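Long-range contacts in Lmo2812 protein (Listeria monocytogenes EGD-e, PDB 5ZQA), which probably acts as a serine-type D-Ala-D-Ala carboxypeptidase, a penicillin-binding protein of cell-wall peptidoglycan metabolism: residues 227-238 with 251-262; 115-123 with 207-215. One frame throughout, in Å; residues are numbered along the deposited sequence.

Contact 1 (227-238 with 251-262)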
# COMPACT_ATOMS: atom_id res chain seq x y z
N THR A 227 0.38 3.43 3.82
CA THR A 227 1.64 3.94 4.35
C THR A 227 2.78 2.94 4.22
O THR A 227 2.54 1.74 4.02
CB THR A 227 1.53 4.27 5.85
OG1 THR A 227 1.12 3.08 6.56
CG2 THR A 227 0.51 5.36 6.11
N GLY A 228 4.00 3.42 4.37
CA GLY A 228 5.16 2.56 4.53
C GLY A 228 6.20 3.26 5.38
O GLY A 228 6.25 4.50 5.40
N PHE A 229 7.02 2.50 6.11
CA PHE A 229 8.16 3.07 6.80
C PHE A 229 9.23 2.05 7.13
O PHE A 229 8.94 1.02 7.74
CB PHE A 229 7.77 3.73 8.12
CG PHE A 229 8.96 4.02 8.99
CD1 PHE A 229 9.87 5.00 8.63
CD2 PHE A 229 9.21 3.27 10.13
CE1 PHE A 229 10.99 5.25 9.40
CE2 PHE A 229 10.32 3.52 10.91
CZ PHE A 229 11.21 4.51 10.54
N THR A 230 10.46 2.35 6.71
CA THR A 230 11.69 1.80 7.28
C THR A 230 12.72 2.92 7.34
O THR A 230 12.53 3.96 6.73
CB THR A 230 12.29 0.65 6.46
OG1 THR A 230 12.63 1.13 5.15
CG2 THR A 230 11.32 -0.51 6.34
N ASP A 231 13.83 2.69 8.03
CA ASP A 231 14.89 3.69 8.04
C ASP A 231 15.36 4.00 6.62
O ASP A 231 15.56 5.16 6.27
CB ASP A 231 16.07 3.22 8.91
CG ASP A 231 15.74 3.23 10.39
OD1 ASP A 231 14.97 4.11 10.82
OD2 ASP A 231 16.26 2.36 11.12
N GLU A 232 15.49 2.95 5.81
CA GLU A 232 15.98 3.06 4.44
C GLU A 232 14.97 3.73 3.50
O GLU A 232 15.35 4.57 2.68
CB GLU A 232 16.33 1.66 3.91
CG GLU A 232 17.33 0.87 4.76
CD GLU A 232 16.71 0.24 6.01
OE1 GLU A 232 15.62 -0.37 5.91
OE2 GLU A 232 17.31 0.36 7.10
N ALA A 233 13.70 3.37 3.62
CA ALA A 233 12.66 3.92 2.75
C ALA A 233 12.15 5.27 3.22
O ALA A 233 11.49 5.99 2.47
CB ALA A 233 11.47 2.94 2.67
N GLY A 234 12.46 5.62 4.47
CA GLY A 234 11.85 6.78 5.10
C GLY A 234 10.35 6.62 5.23
O GLY A 234 9.80 5.52 5.07
N TYR A 235 9.66 7.72 5.51
CA TYR A 235 8.22 7.68 5.70
C TYR A 235 7.50 7.88 4.37
O TYR A 235 7.71 8.88 3.68
CB TYR A 235 7.79 8.74 6.73
CG TYR A 235 8.24 8.39 8.13
CD1 TYR A 235 9.49 8.78 8.60
CD2 TYR A 235 7.42 7.64 8.97
CE1 TYR A 235 9.91 8.45 9.88
CE2 TYR A 235 7.83 7.31 10.25
CZ TYR A 235 9.07 7.71 10.70
OH TYR A 235 9.49 7.38 11.97
N CYS A 236 6.66 6.92 4.02
CA CYS A 236 6.04 6.85 2.70
C CYS A 236 4.53 6.83 2.79
O CYS A 236 3.97 6.34 3.76
CB CYS A 236 6.52 5.60 1.96
SG CYS A 236 8.32 5.48 1.74
N PHE A 237 3.86 7.35 1.77
CA PHE A 237 2.40 7.28 1.73
C PHE A 237 1.89 7.41 0.31
O PHE A 237 2.28 8.32 -0.42
CB PHE A 237 1.77 8.38 2.61
CG PHE A 237 0.26 8.30 2.67
CD1 PHE A 237 -0.37 7.18 3.20
CD2 PHE A 237 -0.53 9.35 2.22
CE1 PHE A 237 -1.76 7.11 3.27
CE2 PHE A 237 -1.92 9.27 2.29
CZ PHE A 237 -2.53 8.16 2.81
N ILE A 238 1.01 6.49 -0.07
CA ILE A 238 0.22 6.62 -1.29
C ILE A 238 -1.17 7.07 -0.87
O ILE A 238 -1.85 6.38 -0.11
CB ILE A 238 0.15 5.31 -2.10
CG1 ILE A 238 1.54 4.95 -2.61
CG2 ILE A 238 -0.80 5.47 -3.30
CD1 ILE A 238 1.63 3.59 -3.30
N ILE A 251 1.79 10.20 -4.45
CA ILE A 251 2.86 9.33 -3.98
C ILE A 251 3.91 10.15 -3.23
O ILE A 251 4.42 11.13 -3.77
CB ILE A 251 3.57 8.60 -5.13
CG1 ILE A 251 2.58 8.04 -6.15
CG2 ILE A 251 4.51 7.54 -4.57
CD1 ILE A 251 1.80 6.93 -5.63
N VAL A 252 4.23 9.74 -2.00
CA VAL A 252 5.28 10.33 -1.19
C VAL A 252 6.24 9.24 -0.74
O VAL A 252 5.83 8.28 -0.11
CB VAL A 252 4.69 11.05 0.05
CG1 VAL A 252 5.77 11.31 1.11
CG2 VAL A 252 4.00 12.34 -0.37
N LEU A 253 7.52 9.39 -1.10
CA LEU A 253 8.56 8.43 -0.72
C LEU A 253 9.69 9.13 0.02
O LEU A 253 10.17 10.17 -0.43
CB LEU A 253 9.11 7.72 -1.96
CG LEU A 253 8.06 7.01 -2.82
CD1 LEU A 253 8.67 6.57 -4.15
CD2 LEU A 253 7.51 5.81 -2.07
N ASP A 254 10.09 8.54 1.14
CA ASP A 254 11.24 9.00 1.94
C ASP A 254 11.07 10.42 2.48
O ASP A 254 11.96 11.27 2.33
CB ASP A 254 12.54 8.91 1.11
CG ASP A 254 13.80 9.00 1.98
OD1 ASP A 254 13.73 8.68 3.19
OD2 ASP A 254 14.86 9.38 1.44
N ALA A 255 9.93 10.69 3.11
CA ALA A 255 9.81 11.89 3.92
C ALA A 255 10.49 11.65 5.28
O ALA A 255 10.74 10.51 5.66
CB ALA A 255 8.34 12.29 4.10
N GLY A 256 10.80 12.72 6.00
CA GLY A 256 11.66 12.60 7.18
C GLY A 256 11.01 12.16 8.48
O GLY A 256 11.70 11.65 9.37
N THR A 257 9.71 12.40 8.62
CA THR A 257 8.94 11.98 9.79
C THR A 257 7.57 11.50 9.34
O THR A 257 7.17 11.73 8.20
CB THR A 257 8.73 13.11 10.80
OG1 THR A 257 7.89 14.12 10.22
CG2 THR A 257 10.05 13.73 11.24
N ALA A 258 6.84 10.84 10.24
CA ALA A 258 5.48 10.42 9.92
C ALA A 258 4.59 11.62 9.61
O ALA A 258 3.78 11.59 8.68
CB ALA A 258 4.89 9.61 11.07
N GLU A 259 4.76 12.70 10.36
CA GLU A 259 3.99 13.92 10.16
C GLU A 259 4.29 14.53 8.79
O GLU A 259 3.37 14.99 8.11
CB GLU A 259 4.31 14.93 11.27
CG GLU A 259 3.85 16.35 10.95
CD GLU A 259 4.21 17.33 12.05
OE1 GLU A 259 5.39 17.76 12.12
OE2 GLU A 259 3.30 17.68 12.83
N LYS A 260 5.56 14.54 8.40
CA LYS A 260 5.94 15.18 7.15
C LYS A 260 5.37 14.48 5.92
O LYS A 260 5.06 15.14 4.93
CB LYS A 260 7.46 15.25 7.03
CG LYS A 260 8.11 16.36 7.86
CD LYS A 260 9.59 16.13 8.01
CE LYS A 260 10.30 17.31 8.68
NZ LYS A 260 10.28 18.48 7.78
N ARG A 261 5.24 13.15 5.96
CA ARG A 261 4.69 12.49 4.78
C ARG A 261 3.26 12.95 4.56
O ARG A 261 2.80 13.03 3.42
CB ARG A 261 4.75 10.95 4.90
CG ARG A 261 3.68 10.35 5.77
CD ARG A 261 3.83 8.85 5.86
NE ARG A 261 3.45 8.39 7.18
CZ ARG A 261 3.73 7.18 7.65
NH1 ARG A 261 4.41 6.31 6.92
NH2 ARG A 261 3.36 6.85 8.88
N PHE A 262 2.55 13.28 5.64
CA PHE A 262 1.16 13.70 5.48
C PHE A 262 1.07 15.20 5.13
O PHE A 262 0.17 15.61 4.41
CB PHE A 262 0.35 13.35 6.74
CG PHE A 262 0.23 11.86 6.98
CD1 PHE A 262 -0.30 11.03 6.01
CD2 PHE A 262 0.65 11.29 8.18
CE1 PHE A 262 -0.41 9.66 6.22
CE2 PHE A 262 0.54 9.93 8.40
CZ PHE A 262 0.01 9.11 7.41
O HOH W 1 15.62 7.50 4.62

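Contact 2 (115-123 with 207-215)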
# COMPACT_ATOMS: atom_id res chain seq x y z
N TYR A 115 -6.40 -9.69 5.61
CA TYR A 115 -6.45 -8.63 4.61
C TYR A 115 -6.67 -7.26 5.27
O TYR A 115 -5.95 -6.30 4.96
CB TYR A 115 -7.54 -8.97 3.59
CG TYR A 115 -7.99 -7.88 2.66
CD1 TYR A 115 -9.09 -7.09 2.97
CD2 TYR A 115 -7.36 -7.68 1.43
CE1 TYR A 115 -9.52 -6.09 2.12
CE2 TYR A 115 -7.79 -6.70 0.57
CZ TYR A 115 -8.88 -5.91 0.92
OH TYR A 115 -9.32 -4.92 0.06
N SER A 116 -7.61 -7.17 6.20
CA SER A 116 -7.83 -5.91 6.91
C SER A 116 -6.59 -5.49 7.69
O SER A 116 -6.21 -4.32 7.65
CB SER A 116 -9.01 -6.01 7.87
OG SER A 116 -10.20 -6.30 7.16
N ALA A 117 -5.97 -6.42 8.40
CA ALA A 117 -4.79 -6.10 9.21
C ALA A 117 -3.62 -5.63 8.34
O ALA A 117 -2.93 -4.67 8.67
CB ALA A 117 -4.37 -7.32 10.05
N MET A 118 -3.41 -6.31 7.22
CA MET A 118 -2.38 -5.90 6.28
C MET A 118 -2.58 -4.46 5.81
O MET A 118 -1.64 -3.66 5.84
CB MET A 118 -2.38 -6.87 5.10
CG MET A 118 -1.45 -6.50 3.98
SD MET A 118 -1.45 -7.75 2.69
CE MET A 118 -2.99 -7.37 1.86
N LEU A 119 -3.79 -4.11 5.41
CA LEU A 119 -4.02 -2.79 4.82
C LEU A 119 -4.14 -1.67 5.86
O LEU A 119 -3.70 -0.54 5.60
CB LEU A 119 -5.28 -2.80 3.94
CG LEU A 119 -5.15 -3.54 2.61
CD1 LEU A 119 -6.48 -3.43 1.87
CD2 LEU A 119 -4.01 -2.98 1.78
N THR A 120 -4.70 -2.00 7.02
CA THR A 120 -5.04 -0.99 8.03
C THR A 120 -3.87 -0.67 8.95
O THR A 120 -3.44 0.49 9.07
CB THR A 120 -6.26 -1.45 8.86
OG1 THR A 120 -7.38 -1.64 8.00
CG2 THR A 120 -6.63 -0.43 9.92
N MET A 121 -3.31 -1.70 9.60
CA MET A 121 -2.21 -1.49 10.54
C MET A 121 -0.85 -1.89 10.00
O MET A 121 0.15 -1.80 10.71
CB MET A 121 -2.48 -2.25 11.85
CG MET A 121 -2.47 -3.78 11.72
SD MET A 121 -2.43 -4.63 13.30
CE MET A 121 -0.73 -4.35 13.79
N SER A 122 -0.82 -2.34 8.74
CA SER A 122 0.41 -2.71 8.05
C SER A 122 1.05 -3.94 8.71
O SER A 122 2.25 -3.99 8.95
CB SER A 122 1.39 -1.53 8.03
OG SER A 122 2.19 -1.58 6.86
N ALA A 123 0.22 -4.93 9.01
CA ALA A 123 0.71 -6.15 9.66
C ALA A 123 1.51 -7.02 8.69
O ALA A 123 0.96 -7.59 7.73
CB ALA A 123 -0.47 -6.93 10.25
N ALA A 207 -11.13 -8.03 17.57
CA ALA A 207 -10.12 -7.01 17.82
C ALA A 207 -10.30 -5.81 16.90
O ALA A 207 -10.62 -5.97 15.72
CB ALA A 207 -8.73 -7.59 17.65
N LYS A 208 -10.08 -4.61 17.44
CA LYS A 208 -10.16 -3.40 16.64
C LYS A 208 -8.77 -2.96 16.23
O LYS A 208 -7.86 -2.88 17.05
CB LYS A 208 -10.89 -2.28 17.41
CG LYS A 208 -12.33 -2.65 17.76
CD LYS A 208 -13.19 -1.45 18.17
CE LYS A 208 -12.53 -0.12 17.84
NZ LYS A 208 -13.22 1.06 18.45
N LEU A 209 -8.61 -2.71 14.93
CA LEU A 209 -7.33 -2.31 14.37
C LEU A 209 -7.35 -0.84 13.97
O LEU A 209 -8.35 -0.36 13.44
CB LEU A 209 -7.00 -3.19 13.16
CG LEU A 209 -7.02 -4.69 13.47
CD1 LEU A 209 -6.45 -5.48 12.33
CD2 LEU A 209 -6.27 -5.02 14.76
N GLU A 210 -6.26 -0.13 14.22
CA GLU A 210 -6.19 1.30 13.95
C GLU A 210 -5.43 1.59 12.67
O GLU A 210 -4.33 1.09 12.46
CB GLU A 210 -5.52 2.03 15.11
CG GLU A 210 -6.36 2.12 16.36
CD GLU A 210 -7.30 3.32 16.37
OE1 GLU A 210 -7.69 3.79 15.28
OE2 GLU A 210 -7.62 3.80 17.48
N SER A 211 -6.02 2.42 11.82
CA SER A 211 -5.36 2.80 10.57
C SER A 211 -4.11 3.63 10.80
O SER A 211 -4.06 4.50 11.67
CB SER A 211 -6.31 3.59 9.68
OG SER A 211 -5.67 3.90 8.46
N THR A 212 -3.10 3.35 9.98
CA THR A 212 -1.90 4.17 9.93
C THR A 212 -2.09 5.44 9.10
O THR A 212 -1.22 6.32 9.08
CB THR A 212 -0.71 3.39 9.34
OG1 THR A 212 -1.05 2.95 8.02
CG2 THR A 212 -0.36 2.17 10.21
N ASN A 213 -3.23 5.55 8.40
CA ASN A 213 -3.50 6.72 7.57
C ASN A 213 -4.09 7.85 8.39
O ASN A 213 -5.31 7.90 8.61
CB ASN A 213 -4.45 6.35 6.42
CG ASN A 213 -4.72 7.52 5.47
OD1 ASN A 213 -4.36 8.67 5.75
ND2 ASN A 213 -5.36 7.22 4.35
N ASP A 214 -3.24 8.77 8.82
CA ASP A 214 -3.67 9.86 9.70
C ASP A 214 -4.49 10.94 9.00
O ASP A 214 -5.02 11.83 9.66
CB ASP A 214 -2.46 10.51 10.38
CG ASP A 214 -1.78 9.59 11.38
OD1 ASP A 214 -2.42 8.62 11.84
OD2 ASP A 214 -0.61 9.84 11.72
N LEU A 215 -4.59 10.90 7.68
CA LEU A 215 -5.31 11.95 6.96
C LEU A 215 -6.79 11.63 6.72
O LEU A 215 -7.51 12.45 6.17
CB LEU A 215 -4.65 12.24 5.61
CG LEU A 215 -3.32 12.99 5.66
CD1 LEU A 215 -2.74 13.08 4.25
CD2 LEU A 215 -3.52 14.38 6.25
O HOH W 2 -1.39 0.44 6.75

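Contact 1 (227-238 with 251-262)
The guanidinium group of R261 lies between Y235 and T227. Y235 turns its ring edge to one guanidinium face, with CD2 3.9 Å from CZ of R261, while the methyl CG2 of T227 covers the opposite face. From there NH1 of R261 donates to the backbone O of C236 (3.2 Å), a bent bond (N-H...O 138°) that leaves the guanidinium plane. The same oxygen takes the backbone N of G228 from the other face of its carbonyl plane, so two donors grip it. R261 gets there with CG between its backbone N and carbonyl carbon (chi1 79°) and a bend at chi3. The Y235 ring is itself enclosed: the T257-A258 peptide lies across one face, A258 N 3.5 Å from Y235 CD2, and F229 CD1 sits over the other. These side chains lie where the antiparallel hairpin of strands 236-243 and 246-255 meets the start of helix 258-272. T227 and G228 complete the KTG motif begun by K226, predicted to bind substrate, and G228 lies near S62. Backbone pairs Y235-A255 and F237-V252 flank a beta bulge, where D254 N donates to SG of C236 at 3.6 Å. Further along, the edge of F262 meets the face of F237 in a T-shaped pair, centroids 5.2 Å apart and planes at 67°. On the hairpin's other face I238 and I251 lie side by side, CG1 of I238 3.6 Å from CD1 of I251. A water lies within hydrogen-bonding distance of D254 OD1 and D231 O, and N36 binds D254 OD2.

Contact 2 (115-123 with 207-215)
The C-terminal end of helix 111-120 leads into the SxN motif that begins at S122, a predicted active-site residue, and meets the chain leaving strand 208-210. T212 N donates to the backbone O of T120 (3.0 Å, N-H...O 152°), approaching nearly along the C=O axis, and S211 CA adds a CA-H...O contact to the same oxygen at 3.4 Å. The T120 side chain divides its two branches: with OG1 beside the backbone N (chi1 -60°), the hydroxyl donates back to S116 O at 2.9 Å, while CG2 packs against the backbone of S211, 3.5 Å from its CA. Earlier on the strand, L209 turns toward the helix and puts one methyl on each of two residues: CD1 lies 3.6 Å from A117 CB, and CD2 is 4.1 Å from M121 SD. A water bonds to L119 O and to T212 OG1, which is also hydrogen-bonded to OG1 of T227. Beyond the contact, OG of S122 is hydrogen-bonded to S62 and K226. At the helix end L119 O thus takes the water, and T120 O takes T212 N and, only weakly, the water, tying the turn before S122 to the segment that carries T212.

In the fold
The two contacts follow in series along the chain, 115-123 with 207-215 closing before 227-238 with 251-262 opens, and their centres are about 16 Å apart. Contact 1 belongs to the five-stranded antiparallel sheet and helix 258-272, whereas contact 2 joins helix 111-120 to the small sheet of strands 200-202 and 208-210. They touch directly: the hydroxyls OG1 of T227 and OG1 of T212 lie 2.6 Å apart, probably hydrogen-bonded, and F237 and F262 pack against residues 212-214. The interface borders the predicted active site, where the SxxK pair S62 and K65, the SxN serine S122 and the KTG lysine K226 of strand 222-230 come together, as in other penicillin-binding proteins.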